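Local structure of Nadp(h)-dependent ketose reductase (Bemisia argentifolii, 1E3J) at residues 158-163 with 268-273; 182-187 with 245-250. The protein probably catalyses the NADP(H)-dependent, zinc-assisted interconversion of ketoses such as fructose and the corresponding polyols, as a zinc-containing alcohol dehydrogenase. One frame throughout, in Å; residues are numbered along the deposited sequence.

Contact 1: 158-163 with 268-273; sequences VHACRR and MLVGMG
Met268 and Val270 meet Ala160 and Arg163 where helix 151-164 lies against strand 266-269, the fifth strand in the order 3-2-1-4-5-6 of the Rossmann-type parallel sheet. Met268 contributes more surface to the contact than any other residue. Its CB leaves the strand toward the helix, and CG, set beside the backbone N at chi1 -58°, arrives 4.0 Å from Ala160 O. Two further bends, chi2 -56° and chi3 -51°, curl the chain round that carbonyl and leave the terminal methyl against the helix. There CE lies 4.1 Å from Ala160 O and 3.9 Å from Arg163 CB, one turn further along. Distances of this size, with no hydrogen bond between the segments, mark the contact as van der Waals packing.

Beyond CB, the arginine turns to other partners: its NH1 donates to Ser293 O, while NH2 forms a salt bridge with Asp290 of the second subunit, so the residue that receives the methionine methyl also reaches the subunit interface. On the way, Arg163 CG sits 3.7 Å above the His159 ring plane, nearer the ring's edge than its centre. Val270 lies just past the strand end, and its CG2 methyl packs 4.0 Å from Ala160 CB.

Contact 2: 182-187 with 245-250; sequences LVSVLA and IDCSGN
Ser184 has the most surface buried here, and both of its side-chain atoms meet the opposite segment. Its CB lies 4.1 Å from Ile245 CD1, the end of an isoleucine chain extended at chi2 (-176°), while its OG approaches Ile245 CG2 at 3.8 Å. The serine thus rests across the two methyls of one branched side chain. At 4.0 Å, Cys247 SG is the second neighbour of Ser184 OG, too distant to claim a hydrogen bond. The hydroxyl is satisfied within its own helix instead: with OG beside the backbone N (chi1 -68°), it bonds to Ile180 O, one turn earlier, which lets a polar residue sit in this buried, largely apolar place.

The setting is the Rossmann-type domain. Helix 179-190 follows the glycine-rich turn after strand 171-175, and here it packs over the C-terminal end of the neighbouring strand, 243-246. Cys247 also touches Val174 of strand 171-175.

Past the strand, the chain turns about Asp246. Asp246 OD1 takes Ser248 OG on its syn lone pair at 2.8 Å and, from above the carboxylate plane, Ser248 N at 3.0 Å in an Asx turn; Asp246 OD2 accepts Gly249 N on its syn side at 2.8 Å.

How the contacts relate
The two contacts share one parallel sheet and lie with centres about 7 Å apart; both segments of contact 2 fall between the two segments of contact 1 in the sequence. Adjacent strands join them through Asp246 N to Met268 O at 2.9 Å and Val270 N to Asp246 O at 3.1 Å, both probable hydrogen bonds. Val270 CG2 also packs on Ile245 CG2 at 3.7 Å. Their helices touch as well, Cys161 SG lying 3.8 Å from Ala187 CB. Neither contact reaches a zinc: the side chain of Val270 is about 11 Å from a bound zinc ion and from that of the zinc ligand Cys41, and the side chain of Cys247 about 13 Å from a bound zinc ion.

Contact 1: 158-163 with 268-273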
ATOM      1  N   VAL A 158     -13.668  -0.637  13.509  1.00 28.69           N
ATOM      2  CA  VAL A 158     -12.799  -1.482  12.733  1.00 29.59           C
ATOM      3  C   VAL A 158     -12.312  -0.655  11.536  1.00 30.80           C
ATOM      4  O   VAL A 158     -11.112  -0.649  11.209  1.00 31.02           O
ATOM      5  CB  VAL A 158     -13.566  -2.738  12.205  1.00 31.43           C
ATOM      6  CG1 VAL A 158     -12.741  -3.459  11.156  1.00 26.22           C
ATOM      7  CG2 VAL A 158     -13.829  -3.691  13.329  1.00 28.73           C
ATOM      8  N   HIS A 159     -13.243   0.060  10.910  1.00 29.74           N
ATOM      9  CA  HIS A 159     -12.921   0.853   9.746  1.00 29.81           C
ATOM     10  C   HIS A 159     -11.863   1.885  10.093  1.00 30.95           C
ATOM     11  O   HIS A 159     -10.882   2.056   9.349  1.00 29.07           O
ATOM     12  CB  HIS A 159     -14.160   1.551   9.207  1.00 31.34           C
ATOM     13  CG  HIS A 159     -13.934   2.252   7.908  1.00 33.48           C
ATOM     14  ND1 HIS A 159     -13.335   1.640   6.822  1.00 32.05           N
ATOM     15  CD2 HIS A 159     -14.261   3.502   7.503  1.00 35.12           C
ATOM     16  CE1 HIS A 159     -13.312   2.481   5.806  1.00 34.25           C
ATOM     17  NE2 HIS A 159     -13.866   3.622   6.191  1.00 35.42           N
ATOM     18  N   ALA A 160     -12.038   2.570  11.225  1.00 31.63           N
ATOM     19  CA  ALA A 160     -11.045   3.570  11.617  1.00 31.41           C
ATOM     20  C   ALA A 160      -9.692   2.902  11.874  1.00 31.70           C
ATOM     21  O   ALA A 160      -8.662   3.439  11.467  1.00 30.00           O
ATOM     22  CB  ALA A 160     -11.506   4.336  12.845  1.00 33.06           C
ATOM     23  N   CYS A 161      -9.677   1.721  12.505  1.00 31.06           N
ATOM     24  CA  CYS A 161      -8.390   1.067  12.753  1.00 32.41           C
ATOM     25  C   CYS A 161      -7.698   0.651  11.458  1.00 32.49           C
ATOM     26  O   CYS A 161      -6.486   0.895  11.282  1.00 32.65           O
ATOM     27  CB  CYS A 161      -8.537  -0.155  13.666  1.00 31.43           C
ATOM     28  SG  CYS A 161      -8.845   0.314  15.404  1.00 40.03           S
ATOM     29  N   ARG A 162      -8.461   0.059  10.543  1.00 31.77           N
ATOM     30  CA  ARG A 162      -7.886  -0.380   9.289  1.00 31.78           C
ATOM     31  C   ARG A 162      -7.435   0.775   8.448  1.00 31.23           C
ATOM     32  O   ARG A 162      -6.391   0.711   7.849  1.00 29.64           O
ATOM     33  CB  ARG A 162      -8.854  -1.257   8.507  1.00 34.87           C
ATOM     34  CG  ARG A 162      -9.220  -2.546   9.245  1.00 34.22           C
ATOM     35  CD  ARG A 162     -10.274  -3.312   8.468  1.00 36.19           C
ATOM     36  NE  ARG A 162      -9.702  -4.036   7.338  1.00 39.38           N
ATOM     37  CZ  ARG A 162     -10.404  -4.543   6.323  1.00 41.58           C
ATOM     38  NH1 ARG A 162     -11.727  -4.405   6.260  1.00 40.23           N
ATOM     39  NH2 ARG A 162      -9.776  -5.237   5.388  1.00 42.39           N
ATOM     40  N   ARG A 163      -8.183   1.865   8.411  1.00 31.72           N
ATOM     41  CA  ARG A 163      -7.683   2.965   7.605  1.00 31.71           C
ATOM     42  C   ARG A 163      -6.384   3.526   8.210  1.00 32.81           C
ATOM     43  O   ARG A 163      -5.523   4.026   7.475  1.00 31.12           O
ATOM     44  CB  ARG A 163      -8.713   4.092   7.479  1.00 34.21           C
ATOM     45  CG  ARG A 163      -9.832   3.786   6.470  1.00 37.08           C
ATOM     46  CD  ARG A 163     -10.233   5.075   5.738  1.00 39.16           C
ATOM     47  NE  ARG A 163      -9.198   5.436   4.778  1.00 40.67           N
ATOM     48  CZ  ARG A 163      -8.870   6.677   4.439  1.00 37.69           C
ATOM     49  NH1 ARG A 163      -9.481   7.714   4.979  1.00 34.95           N
ATOM     50  NH2 ARG A 163      -7.928   6.860   3.533  1.00 39.10           N
ATOM     51  N   MET A 268      -7.158  10.109  12.971  1.00 27.76           N
ATOM     52  CA  MET A 268      -8.356   9.630  12.331  1.00 31.47           C
ATOM     53  C   MET A 268      -9.511  10.466  12.874  1.00 35.17           C
ATOM     54  O   MET A 268      -9.659  10.582  14.098  1.00 34.10           O
ATOM     55  CB  MET A 268      -8.636   8.177  12.691  1.00 32.86           C
ATOM     56  CG  MET A 268      -7.538   7.216  12.345  1.00 38.97           C
ATOM     57  SD  MET A 268      -7.160   7.335  10.592  1.00 45.27           S
ATOM     58  CE  MET A 268      -8.827   7.159   9.848  1.00 39.22           C
ATOM     59  N   LEU A 269     -10.306  11.050  11.974  1.00 34.32           N
ATOM     60  CA  LEU A 269     -11.471  11.858  12.358  1.00 37.27           C
ATOM     61  C   LEU A 269     -12.696  10.961  12.264  1.00 40.30           C
ATOM     62  O   LEU A 269     -13.063  10.499  11.167  1.00 39.65           O
ATOM     63  CB  LEU A 269     -11.665  13.027  11.402  1.00 34.59           C
ATOM     64  CG  LEU A 269     -10.456  13.952  11.382  1.00 36.55           C
ATOM     65  CD1 LEU A 269     -10.639  14.951  10.282  1.00 35.40           C
ATOM     66  CD2 LEU A 269     -10.296  14.626  12.744  1.00 31.49           C
ATOM     67  N   VAL A 270     -13.306  10.693  13.409  1.00 41.12           N
ATOM     68  CA  VAL A 270     -14.475   9.834  13.447  1.00 47.20           C
ATOM     69  C   VAL A 270     -15.623  10.538  14.163  1.00 52.10           C
ATOM     70  O   VAL A 270     -16.764  10.149  14.025  1.00 54.54           O
ATOM     71  CB  VAL A 270     -14.161   8.527  14.163  1.00 44.75           C
ATOM     72  CG1 VAL A 270     -15.273   7.526  13.925  1.00 45.62           C
ATOM     73  CG2 VAL A 270     -12.851   7.967  13.641  1.00 43.47           C
ATOM     74  N   GLY A 271     -15.299  11.612  14.880  1.00 58.35           N
ATOM     75  CA  GLY A 271     -16.285  12.370  15.631  1.00 65.86           C
ATOM     76  C   GLY A 271     -17.455  13.054  14.929  1.00 70.51           C
ATOM     77  O   GLY A 271     -18.610  12.847  15.318  1.00 71.79           O
ATOM     78  N   MET A 272     -17.167  13.849  13.900  1.00 74.48           N
ATOM     79  CA  MET A 272     -18.187  14.621  13.168  1.00 77.85           C
ATOM     80  C   MET A 272     -18.300  15.956  13.911  1.00 79.52           C
ATOM     81  O   MET A 272     -19.120  16.111  14.817  1.00 80.00           O
ATOM     82  N   GLY A 273     -17.458  16.912  13.520  1.00 81.35           N
ATOM     83  CA  GLY A 273     -17.433  18.211  14.173  1.00 82.10           C
ATOM     84  C   GLY A 273     -18.693  19.046  14.084  1.00 82.74           C
ATOM     85  O   GLY A 273     -19.764  18.564  13.684  1.00 83.17           O
TER

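Contact 2: 182-187 with 245-250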
ATOM      1  N   LEU A 182     -15.441   4.023  22.657  1.00 33.67           N
ATOM      2  CA  LEU A 182     -15.356   2.673  23.222  1.00 36.31           C
ATOM      3  C   LEU A 182     -15.185   1.612  22.133  1.00 35.65           C
ATOM      4  O   LEU A 182     -14.367   0.717  22.312  1.00 36.54           O
ATOM      5  CB  LEU A 182     -16.576   2.343  24.112  1.00 35.34           C
ATOM      6  CG  LEU A 182     -16.663   3.307  25.331  1.00 40.00           C
ATOM      7  CD1 LEU A 182     -17.941   3.047  26.146  1.00 36.31           C
ATOM      8  CD2 LEU A 182     -15.398   3.163  26.208  1.00 35.03           C
ATOM      9  N   VAL A 183     -15.911   1.684  21.017  1.00 34.08           N
ATOM     10  CA  VAL A 183     -15.675   0.636  19.998  1.00 34.59           C
ATOM     11  C   VAL A 183     -14.248   0.784  19.418  1.00 34.21           C
ATOM     12  O   VAL A 183     -13.605  -0.220  19.113  1.00 32.92           O
ATOM     13  CB  VAL A 183     -16.745   0.603  18.860  1.00 32.23           C
ATOM     14  CG1 VAL A 183     -18.066   0.213  19.442  1.00 35.09           C
ATOM     15  CG2 VAL A 183     -16.885   1.921  18.167  1.00 33.15           C
ATOM     16  N   SER A 184     -13.738   2.014  19.329  1.00 33.42           N
ATOM     17  CA  SER A 184     -12.360   2.208  18.858  1.00 34.29           C
ATOM     18  C   SER A 184     -11.390   1.534  19.824  1.00 34.65           C
ATOM     19  O   SER A 184     -10.365   1.004  19.392  1.00 34.31           O
ATOM     20  CB  SER A 184     -12.002   3.683  18.773  1.00 35.04           C
ATOM     21  OG  SER A 184     -12.751   4.302  17.753  1.00 35.41           O
ATOM     22  N   VAL A 185     -11.695   1.543  21.124  1.00 34.53           N
ATOM     23  CA  VAL A 185     -10.796   0.898  22.082  1.00 34.75           C
ATOM     24  C   VAL A 185     -10.822  -0.588  21.832  1.00 35.05           C
ATOM     25  O   VAL A 185      -9.764  -1.250  21.737  1.00 37.37           O
ATOM     26  CB  VAL A 185     -11.197   1.185  23.561  1.00 37.48           C
ATOM     27  CG1 VAL A 185     -10.479   0.201  24.511  1.00 36.93           C
ATOM     28  CG2 VAL A 185     -10.818   2.626  23.937  1.00 32.57           C
ATOM     29  N   LEU A 186     -12.031  -1.119  21.731  1.00 33.34           N
ATOM     30  CA  LEU A 186     -12.232  -2.542  21.468  1.00 34.71           C
ATOM     31  C   LEU A 186     -11.540  -2.989  20.147  1.00 35.67           C
ATOM     32  O   LEU A 186     -10.779  -3.967  20.141  1.00 36.23           O
ATOM     33  CB  LEU A 186     -13.740  -2.847  21.405  1.00 34.76           C
ATOM     34  CG  LEU A 186     -14.496  -2.707  22.761  1.00 36.24           C
ATOM     35  CD1 LEU A 186     -15.989  -2.759  22.541  1.00 33.33           C
ATOM     36  CD2 LEU A 186     -14.078  -3.858  23.679  1.00 34.59           C
ATOM     37  N   ALA A 187     -11.784  -2.265  19.051  1.00 31.79           N
ATOM     38  CA  ALA A 187     -11.184  -2.623  17.771  1.00 33.62           C
ATOM     39  C   ALA A 187      -9.652  -2.503  17.830  1.00 30.70           C
ATOM     40  O   ALA A 187      -8.945  -3.395  17.412  1.00 31.03           O
ATOM     41  CB  ALA A 187     -11.752  -1.723  16.629  1.00 31.87           C
ATOM     42  N   ILE A 245      -7.256   8.716  17.463  1.00 33.91           N
ATOM     43  CA  ILE A 245      -8.596   8.631  16.955  1.00 33.94           C
ATOM     44  C   ILE A 245      -9.444   9.627  17.693  1.00 35.50           C
ATOM     45  O   ILE A 245      -9.744   9.452  18.854  1.00 36.58           O
ATOM     46  CB  ILE A 245      -9.169   7.204  17.145  1.00 32.97           C
ATOM     47  CG1 ILE A 245      -8.198   6.186  16.545  1.00 30.98           C
ATOM     48  CG2 ILE A 245     -10.547   7.073  16.443  1.00 30.82           C
ATOM     49  CD1 ILE A 245      -8.700   4.778  16.589  1.00 29.10           C
ATOM     50  N   ASP A 246      -9.798  10.710  17.029  1.00 39.32           N
ATOM     51  CA  ASP A 246     -10.638  11.695  17.655  1.00 43.91           C
ATOM     52  C   ASP A 246     -12.091  11.283  17.484  1.00 46.63           C
ATOM     53  O   ASP A 246     -12.577  11.120  16.347  1.00 46.83           O
ATOM     54  CB  ASP A 246     -10.501  13.078  17.037  1.00 47.38           C
ATOM     55  CG  ASP A 246     -11.606  14.029  17.554  1.00 51.88           C
ATOM     56  OD1 ASP A 246     -11.712  14.126  18.802  1.00 52.22           O
ATOM     57  OD2 ASP A 246     -12.373  14.633  16.742  1.00 51.01           O
ATOM     58  N   CYS A 247     -12.786  11.120  18.598  1.00 46.86           N
ATOM     59  CA  CYS A 247     -14.182  10.739  18.533  1.00 50.60           C
ATOM     60  C   CYS A 247     -15.068  11.863  19.022  1.00 52.67           C
ATOM     61  O   CYS A 247     -16.260  11.665  19.238  1.00 54.30           O
ATOM     62  CB  CYS A 247     -14.421   9.507  19.385  1.00 48.81           C
ATOM     63  SG  CYS A 247     -13.432   8.123  18.833  1.00 51.79           S
ATOM     64  N   SER A 248     -14.499  13.054  19.159  1.00 55.07           N
ATOM     65  CA  SER A 248     -15.278  14.177  19.676  1.00 58.01           C
ATOM     66  C   SER A 248     -15.672  15.272  18.681  1.00 58.07           C
ATOM     67  O   SER A 248     -16.633  15.987  18.913  1.00 59.39           O
ATOM     68  CB  SER A 248     -14.526  14.833  20.834  1.00 57.31           C
ATOM     69  OG  SER A 248     -13.533  15.704  20.316  1.00 58.26           O
ATOM     70  N   GLY A 249     -14.924  15.438  17.598  1.00 58.73           N
ATOM     71  CA  GLY A 249     -15.274  16.483  16.641  1.00 58.05           C
ATOM     72  C   GLY A 249     -14.934  17.873  17.162  1.00 57.46           C
ATOM     73  O   GLY A 249     -14.953  18.858  16.410  1.00 57.68           O
ATOM     74  N   ASN A 250     -14.609  17.951  18.451  1.00 55.87           N
ATOM     75  CA  ASN A 250     -14.269  19.214  19.085  1.00 53.14           C
ATOM     76  C   ASN A 250     -12.892  19.737  18.650  1.00 52.17           C
ATOM     77  O   ASN A 250     -11.884  19.015  18.709  1.00 50.30           O
ATOM     78  CB  ASN A 250     -14.281  19.049  20.600  1.00 54.95           C
ATOM     79  CG  ASN A 250     -13.932  20.336  21.301  1.00 59.21           C
ATOM     80  OD1 ASN A 250     -14.803  21.175  21.558  1.00 61.06           O
ATOM     81  ND2 ASN A 250     -12.642  20.531  21.574  1.00 59.31           N
TER